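Local coordinates for MUTM (fpg) protein (Thermus thermophilus, PDB 1EE8), which belongs to the MutM (Fpg) family, which typically joins an N-terminal domain to a helix-two-turn-helix (H2TH) domain and a C-terminal zinc finger, at residues H256-P259 with T260-G263; C241-P244 with V245-R248; Y231-E234 with G235-P239. All coordinates share one frame; numbering follows the deposited sequence.

Contact 1 of 3, residues H256-P259 with T260-G263; sequences HFCP and TCQG. With ZN (zinc ion), chain C.
Cys258 and Cys261 hold one zinc ion between them, each with its SG 2.3 Å from the metal. They reach it by different torsions. The SG of Cys258 swings anti to its backbone N (chi1 172°), whereas that of Cys261 stays beside its own backbone N, and the two sulfurs converge although both residues lie in a tight bend. The methylene groups behind them touch as well, CB of Cys258 being 3.9 Å from CB of Cys261. Cys238 and Cys241 supply the other two sulfurs of the site.

Hydrogen bonds to sulfur and backbone shape the bend. The amide N of Cys261 points almost straight at SG of Cys258 (3.3 Å, 166°), an N-H...S bond that would be expected to temper the negative charge of the thiolate. Gln262 N binds Cys258 O at 2.9 Å and closes the loop from Cys258 to Gln262. Two cysteines separated by two residues (CxxC), with a backbone N-H turned onto the first sulfur, form the zinc knuckle at the end of the beta-hairpin zinc finger of Fpg proteins. Pro259, with phi restricted by its ring, suits the start of the bend, and Gly263 accepts the positive phi at the end of the type I turn that begins at Thr260.

The amide of Gln262 bonds back to the end of the strand that leads into the bend. Its chain is extended beyond CG, and OE1 of Gln262 takes the N-H of Cys258, N to OE1 2.7 Å, with the donor somewhat out of the amide plane. Gln262 NE2 donates to a water 3.0 Å away and, weakly, to Leu173 O; the water in turn donates to His256 O. A glutamine fits here because one flat group offers both an acceptor and a donor. Before the bend, on the strand, Phe257 meets Phe176 edge-to-face.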
loop_
_atom_site.group_PDB
_atom_site.type_symbol
_atom_site.label_atom_id
_atom_site.label_comp_id
_atom_site.label_asym_id
_atom_site.label_seq_id
_atom_site.Cartn_x
_atom_site.Cartn_y
_atom_site.Cartn_z
ATOM N N HIS A 256 -6.331 13.203 39.878
ATOM C CA HIS A 256 -7.327 13.215 40.947
ATOM C C HIS A 256 -6.906 12.287 42.078
ATOM O O HIS A 256 -6.382 11.200 41.833
ATOM C CB HIS A 256 -8.695 12.778 40.421
ATOM C CG HIS A 256 -9.207 13.613 39.290
ATOM N ND1 HIS A 256 -8.648 13.587 38.030
ATOM C CD2 HIS A 256 -10.233 14.497 39.227
ATOM C CE1 HIS A 256 -9.307 14.415 37.239
ATOM N NE2 HIS A 256 -10.274 14.980 37.941
ATOM N N PHE A 257 -7.153 12.715 43.314
ATOM C CA PHE A 257 -6.771 11.925 44.479
ATOM C C PHE A 257 -7.357 12.509 45.761
ATOM O O PHE A 257 -7.766 13.671 45.793
ATOM C CB PHE A 257 -5.250 11.927 44.610
ATOM C CG PHE A 257 -4.695 13.261 45.018
ATOM C CD1 PHE A 257 -4.285 13.490 46.328
ATOM C CD2 PHE A 257 -4.634 14.313 44.102
ATOM C CE1 PHE A 257 -3.822 14.751 46.722
ATOM C CE2 PHE A 257 -4.176 15.570 44.484
ATOM C CZ PHE A 257 -3.769 15.791 45.798
ATOM N N CYS A 258 -7.398 11.691 46.812
ATOM C CA CYS A 258 -7.874 12.139 48.113
ATOM C C CYS A 258 -6.608 12.330 48.925
ATOM O O CYS A 258 -5.864 11.370 49.167
ATOM C CB CYS A 258 -8.755 11.091 48.799
ATOM S SG CYS A 258 -9.161 11.525 50.529
ATOM N N PRO A 259 -6.331 13.575 49.342
ATOM C CA PRO A 259 -5.126 13.854 50.128
ATOM C C PRO A 259 -5.036 12.986 51.380
ATOM O O PRO A 259 -4.006 12.360 51.643
ATOM C CB PRO A 259 -5.264 15.339 50.453
ATOM C CG PRO A 259 -6.025 15.871 49.260
ATOM C CD PRO A 259 -7.085 14.813 49.081
ATOM N N THR A 260 -6.117 12.939 52.148
ATOM C CA THR A 260 -6.109 12.144 53.369
ATOM C C THR A 260 -5.933 10.654 53.121
ATOM O O THR A 260 -5.001 10.047 53.634
ATOM C CB THR A 260 -7.388 12.347 54.193
ATOM O OG1 THR A 260 -7.520 13.732 54.535
ATOM C CG2 THR A 260 -7.318 11.527 55.481
ATOM N N CYS A 261 -6.823 10.064 52.329
ATOM C CA CYS A 261 -6.751 8.633 52.049
ATOM C C CYS A 261 -5.524 8.165 51.275
ATOM O O CYS A 261 -5.167 6.989 51.337
ATOM C CB CYS A 261 -8.005 8.185 51.304
ATOM S SG CYS A 261 -9.487 8.222 52.313
ATOM N N GLN A 262 -4.874 9.070 50.551
ATOM C CA GLN A 262 -3.710 8.682 49.766
ATOM C C GLN A 262 -2.366 9.247 50.230
ATOM O O GLN A 262 -1.459 9.473 49.429
ATOM C CB GLN A 262 -3.967 9.009 48.292
ATOM C CG GLN A 262 -5.056 8.124 47.689
ATOM C CD GLN A 262 -5.416 8.491 46.262
ATOM O OE1 GLN A 262 -6.280 9.341 46.019
ATOM N NE2 GLN A 262 -4.751 7.851 45.307
ATOM N N GLY A 263 -2.244 9.460 51.537
ATOM C CA GLY A 263 -1.001 9.943 52.111
ATOM C C GLY A 263 -0.463 11.285 51.656
ATOM O O GLY A 263 0.745 11.451 51.516
HETATM ZN ZN ZN C . -10.659 9.973 51.438
HETATM O O HOH W 1 -5.336 8.869 42.530
#

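Contact 2 of 3, residues C241-P244 with V245-R248; sequences CGRP and VERR. With ZN (zinc ion), chain C.
Arg243 and Glu246 bring opposite charges together just where the loop after Cys241 turns into a strand. The arginine can be followed outward from CB, which lies on the same side of the turn as SG of Cys241. CG stands anti to the backbone N (chi1 176°), and the chain stays extended through to NE, with CD passing close to Thr260. At the end, NH2 of Arg243 forms the stronger polar contact, a hydrogen bond to OG1 of Thr260, while the chain also touches Pro259. NH1 of Arg243 is left to face OE1 of Glu246 at 3.6 Å, a salt bridge rather than a hydrogen bond. The guanidinium and carboxylate planes stand 76° apart, so the two groups do not pair side by side. A long, flexible cation suits this place, since it must span from the metal turn to two different partners.

The backbone N of Arg243 donates to SG of Cys241 at 3.4 Å, and that SG of Cys241 is itself 2.3 Å from the zinc ion. Gly242 between them adopts a positive phi, which glycine tolerates easily and which lets the chain curl back over the sulfur. The Cys238-Cys241 pair, with the N-H of Arg243 on the sulfur, is consistent with a zinc knuckle, the CxxC turn of such fingers.

Pro244 and Val245 then straighten the chain, and the buried Val245 packs on Arg233. Strand 246-249 pairs antiparallel with strand 254-257, Glu246 bonding through its backbone to Phe257, while Arg248 makes a cation-pi contact with Phe176.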
loop_
_atom_site.group_PDB
_atom_site.type_symbol
_atom_site.label_atom_id
_atom_site.label_comp_id
_atom_site.label_asym_id
_atom_site.label_seq_id
_atom_site.Cartn_x
_atom_site.Cartn_y
_atom_site.Cartn_z
ATOM N N CYS A 241 -13.638 8.701 52.936
ATOM C CA CYS A 241 -13.561 9.581 54.101
ATOM C C CYS A 241 -14.436 10.827 54.015
ATOM O O CYS A 241 -14.459 11.636 54.946
ATOM C CB CYS A 241 -12.116 10.017 54.327
ATOM S SG CYS A 241 -11.550 11.251 53.151
ATOM N N GLY A 242 -15.134 10.994 52.895
ATOM C CA GLY A 242 -16.005 12.144 52.727
ATOM C C GLY A 242 -15.334 13.487 52.482
ATOM O O GLY A 242 -16.023 14.488 52.285
ATOM N N ARG A 243 -14.005 13.527 52.499
ATOM C CA ARG A 243 -13.283 14.774 52.259
ATOM C C ARG A 243 -13.317 15.122 50.767
ATOM O O ARG A 243 -13.464 14.237 49.921
ATOM C CB ARG A 243 -11.829 14.646 52.735
ATOM C CG ARG A 243 -10.973 15.871 52.442
ATOM C CD ARG A 243 -9.546 15.749 52.960
ATOM N NE ARG A 243 -8.757 16.922 52.582
ATOM C CZ ARG A 243 -7.492 17.130 52.937
ATOM N NH1 ARG A 243 -6.861 18.229 52.537
ATOM N NH2 ARG A 243 -6.858 16.244 53.696
ATOM N N PRO A 244 -13.196 16.418 50.428
ATOM C CA PRO A 244 -13.216 16.869 49.027
ATOM C C PRO A 244 -12.069 16.337 48.163
ATOM O O PRO A 244 -10.897 16.544 48.476
ATOM C CB PRO A 244 -13.164 18.392 49.151
ATOM C CG PRO A 244 -13.874 18.648 50.447
ATOM C CD PRO A 244 -13.302 17.570 51.345
ATOM N N VAL A 245 -12.411 15.665 47.067
ATOM C CA VAL A 245 -11.394 15.137 46.163
ATOM C C VAL A 245 -10.644 16.302 45.523
ATOM O O VAL A 245 -11.256 17.271 45.072
ATOM C CB VAL A 245 -12.023 14.278 45.047
ATOM C CG1 VAL A 245 -10.961 13.870 44.044
ATOM C CG2 VAL A 245 -12.688 13.047 45.647
ATOM N N GLU A 246 -9.320 16.212 45.489
ATOM C CA GLU A 246 -8.502 17.265 44.898
ATOM C C GLU A 246 -7.930 16.873 43.542
ATOM O O GLU A 246 -7.874 15.691 43.185
ATOM C CB GLU A 246 -7.347 17.631 45.827
ATOM C CG GLU A 246 -7.781 18.209 47.155
ATOM C CD GLU A 246 -6.624 18.816 47.916
ATOM O OE1 GLU A 246 -6.828 19.196 49.088
ATOM O OE2 GLU A 246 -5.514 18.915 47.339
ATOM N N ARG A 247 -7.491 17.880 42.794
ATOM C CA ARG A 247 -6.917 17.654 41.477
ATOM C C ARG A 247 -5.697 18.535 41.251
ATOM O O ARG A 247 -5.824 19.735 41.018
ATOM C CB ARG A 247 -7.966 17.924 40.397
ATOM C CG ARG A 247 -7.438 17.851 38.970
ATOM C CD ARG A 247 -8.588 17.919 37.977
ATOM N NE ARG A 247 -8.134 18.029 36.594
ATOM C CZ ARG A 247 -7.727 19.159 36.026
ATOM N NH1 ARG A 247 -7.328 19.160 34.762
ATOM N NH2 ARG A 247 -7.731 20.292 36.715
ATOM N N ARG A 248 -4.516 17.933 41.339
ATOM C CA ARG A 248 -3.269 18.659 41.122
ATOM C C ARG A 248 -2.880 18.587 39.654
ATOM O O ARG A 248 -2.912 17.517 39.044
ATOM C CB ARG A 248 -2.139 18.066 41.973
ATOM C CG ARG A 248 -2.195 18.459 43.435
ATOM C CD ARG A 248 -0.919 19.178 43.851
ATOM N NE ARG A 248 0.205 18.267 44.048
ATOM C CZ ARG A 248 0.384 17.532 45.141
ATOM N NH1 ARG A 248 -0.489 17.597 46.138
ATOM N NH2 ARG A 248 1.442 16.739 45.243
HETATM ZN ZN ZN C . -10.659 9.973 51.438
#

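Contact 3 of 3, residues Y231-E234 with G235-P239; sequences YGRE and GLPCP. With ZN (zinc ion), chain C.
Arg233 reaches across the turn to Pro237, and both of its terminal nitrogens donate to a single acceptor: NH1 and NH2 each lie 3.0 Å from Pro237 O. The two nitrogens make an end-on grip, with the oxygen within about 5° of the guanidinium plane, and both approach from the same face of the carbonyl. The arginine chain bends at chi3 (63°) to bring its end round. NH1 has a further acceptor in Ala229 O, which ties the group to the preceding loop. One guanidinium face receives CB of Leu236, 3.3 Å from NH2 of Arg233; together with the bonds to Pro237 O and Ala229 O this would limit the group's rotation.

The backbone of Arg233 is used too. Arg233 O accepts from Leu236 N at 2.9 Å, with the donor well above the carbonyl plane, closing a type II beta turn from Arg233 to Leu236. Gly235 takes the third position with phi 94°, where a side chain would jam against Glu234 O. The turn leads into the zinc finger of the Fpg family: past Pro237, Cys238 places its SG 2.3 Å from the zinc ion, completing the four-cysteine site with Cys241, Cys258 and Cys261. Proline on either side of Cys238 limits the freedom of the backbone leading to and from the metal.

Outside partners satisfy other backbone groups. Gly235 N donates to Val245 O, and Leu236 and Val245 are also joined by a backbone bond. Helix 161-170 lies alongside, with Phe169 touching Cys238 and Pro239.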
loop_
_atom_site.group_PDB
_atom_site.type_symbol
_atom_site.label_atom_id
_atom_site.label_comp_id
_atom_site.label_asym_id
_atom_site.label_seq_id
_atom_site.Cartn_x
_atom_site.Cartn_y
_atom_site.Cartn_z
ATOM N N TYR A 231 -11.384 10.072 39.857
ATOM C CA TYR A 231 -11.280 10.665 38.533
ATOM C C TYR A 231 -12.524 11.459 38.144
ATOM O O TYR A 231 -13.651 10.977 38.267
ATOM C CB TYR A 231 -11.024 9.622 37.444
ATOM C CG TYR A 231 -10.718 10.311 36.136
ATOM C CD1 TYR A 231 -9.432 10.770 35.856
ATOM C CD2 TYR A 231 -11.744 10.635 35.242
ATOM C CE1 TYR A 231 -9.170 11.543 34.725
ATOM C CE2 TYR A 231 -11.497 11.410 34.114
ATOM C CZ TYR A 231 -10.209 11.863 33.863
ATOM O OH TYR A 231 -9.970 12.649 32.759
ATOM N N GLY A 232 -12.302 12.674 37.655
ATOM C CA GLY A 232 -13.410 13.523 37.251
ATOM C C GLY A 232 -14.325 13.948 38.390
ATOM O O GLY A 232 -15.410 14.484 38.142
ATOM N N ARG A 233 -13.901 13.724 39.635
ATOM C CA ARG A 233 -14.724 14.096 40.781
ATOM C C ARG A 233 -14.109 15.182 41.660
ATOM O O ARG A 233 -14.377 15.233 42.861
ATOM C CB ARG A 233 -15.032 12.859 41.633
ATOM C CG ARG A 233 -15.723 11.750 40.860
ATOM C CD ARG A 233 -16.211 10.638 41.772
ATOM N NE ARG A 233 -17.226 11.110 42.711
ATOM C CZ ARG A 233 -17.008 11.343 44.003
ATOM N NH1 ARG A 233 -15.802 11.147 44.528
ATOM N NH2 ARG A 233 -17.999 11.774 44.774
ATOM N N GLU A 234 -13.294 16.050 41.065
ATOM C CA GLU A 234 -12.654 17.134 41.813
ATOM C C GLU A 234 -13.691 17.955 42.579
ATOM O O GLU A 234 -14.650 18.460 41.997
ATOM C CB GLU A 234 -11.881 18.067 40.870
ATOM C CG GLU A 234 -11.175 19.219 41.590
ATOM C CD GLU A 234 -10.537 20.223 40.640
ATOM O OE1 GLU A 234 -9.732 21.058 41.108
ATOM O OE2 GLU A 234 -10.843 20.185 39.429
ATOM N N GLY A 235 -13.501 18.075 43.887
ATOM C CA GLY A 235 -14.431 18.844 44.689
ATOM C C GLY A 235 -15.531 18.018 45.321
ATOM O O GLY A 235 -16.131 18.445 46.304
ATOM N N LEU A 236 -15.810 16.845 44.758
ATOM C CA LEU A 236 -16.840 15.972 45.308
ATOM C C LEU A 236 -16.249 15.187 46.485
ATOM O O LEU A 236 -15.023 15.106 46.639
ATOM C CB LEU A 236 -17.361 15.005 44.234
ATOM C CG LEU A 236 -18.126 15.549 43.018
ATOM C CD1 LEU A 236 -19.366 16.317 43.474
ATOM C CD2 LEU A 236 -17.216 16.447 42.197
ATOM N N PRO A 237 -17.114 14.600 47.329
ATOM C CA PRO A 237 -16.697 13.822 48.503
ATOM C C PRO A 237 -15.989 12.503 48.193
ATOM O O PRO A 237 -16.466 11.711 47.380
ATOM C CB PRO A 237 -18.018 13.562 49.242
ATOM C CG PRO A 237 -18.936 14.634 48.743
ATOM C CD PRO A 237 -18.581 14.716 47.287
ATOM N N CYS A 238 -14.853 12.270 48.843
ATOM C CA CYS A 238 -14.144 11.008 48.666
ATOM C C CYS A 238 -15.153 9.947 49.114
ATOM O O CYS A 238 -15.922 10.172 50.046
ATOM C CB CYS A 238 -12.900 10.967 49.560
ATOM S SG CYS A 238 -12.150 9.329 49.751
ATOM N N PRO A 239 -15.176 8.783 48.456
ATOM C CA PRO A 239 -16.147 7.775 48.888
ATOM C C PRO A 239 -15.729 7.019 50.149
ATOM O O PRO A 239 -16.506 6.242 50.699
ATOM C CB PRO A 239 -16.253 6.868 47.669
ATOM C CG PRO A 239 -14.849 6.877 47.152
ATOM C CD PRO A 239 -14.465 8.345 47.240
HETATM ZN ZN ZN C . -10.659 9.973 51.438
#

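All three contacts border the same zinc ion, which draws sulfurs from contact 3 (Cys238), contact 2 (Cys241) and contact 1 (Cys258 and Cys261). Contact 1 is the most buried, and its chemistry is metal coordination with amide and backbone bonds; contact 2, partly buried, has a long salt bridge, with the stronger bond of its arginine going to Thr260 of contact 1, while contact 3 lies at the surface and depends on an arginine gripping a carbonyl. Contacts 1 and 2 sit at the ends of the two paired strands of one hairpin. Contact 3 has no strand, but joins contact 2 through a probable bond from Cys238 N to Arg243 O, 2.6 Å long, and packs Gly232 against His256 of contact 1.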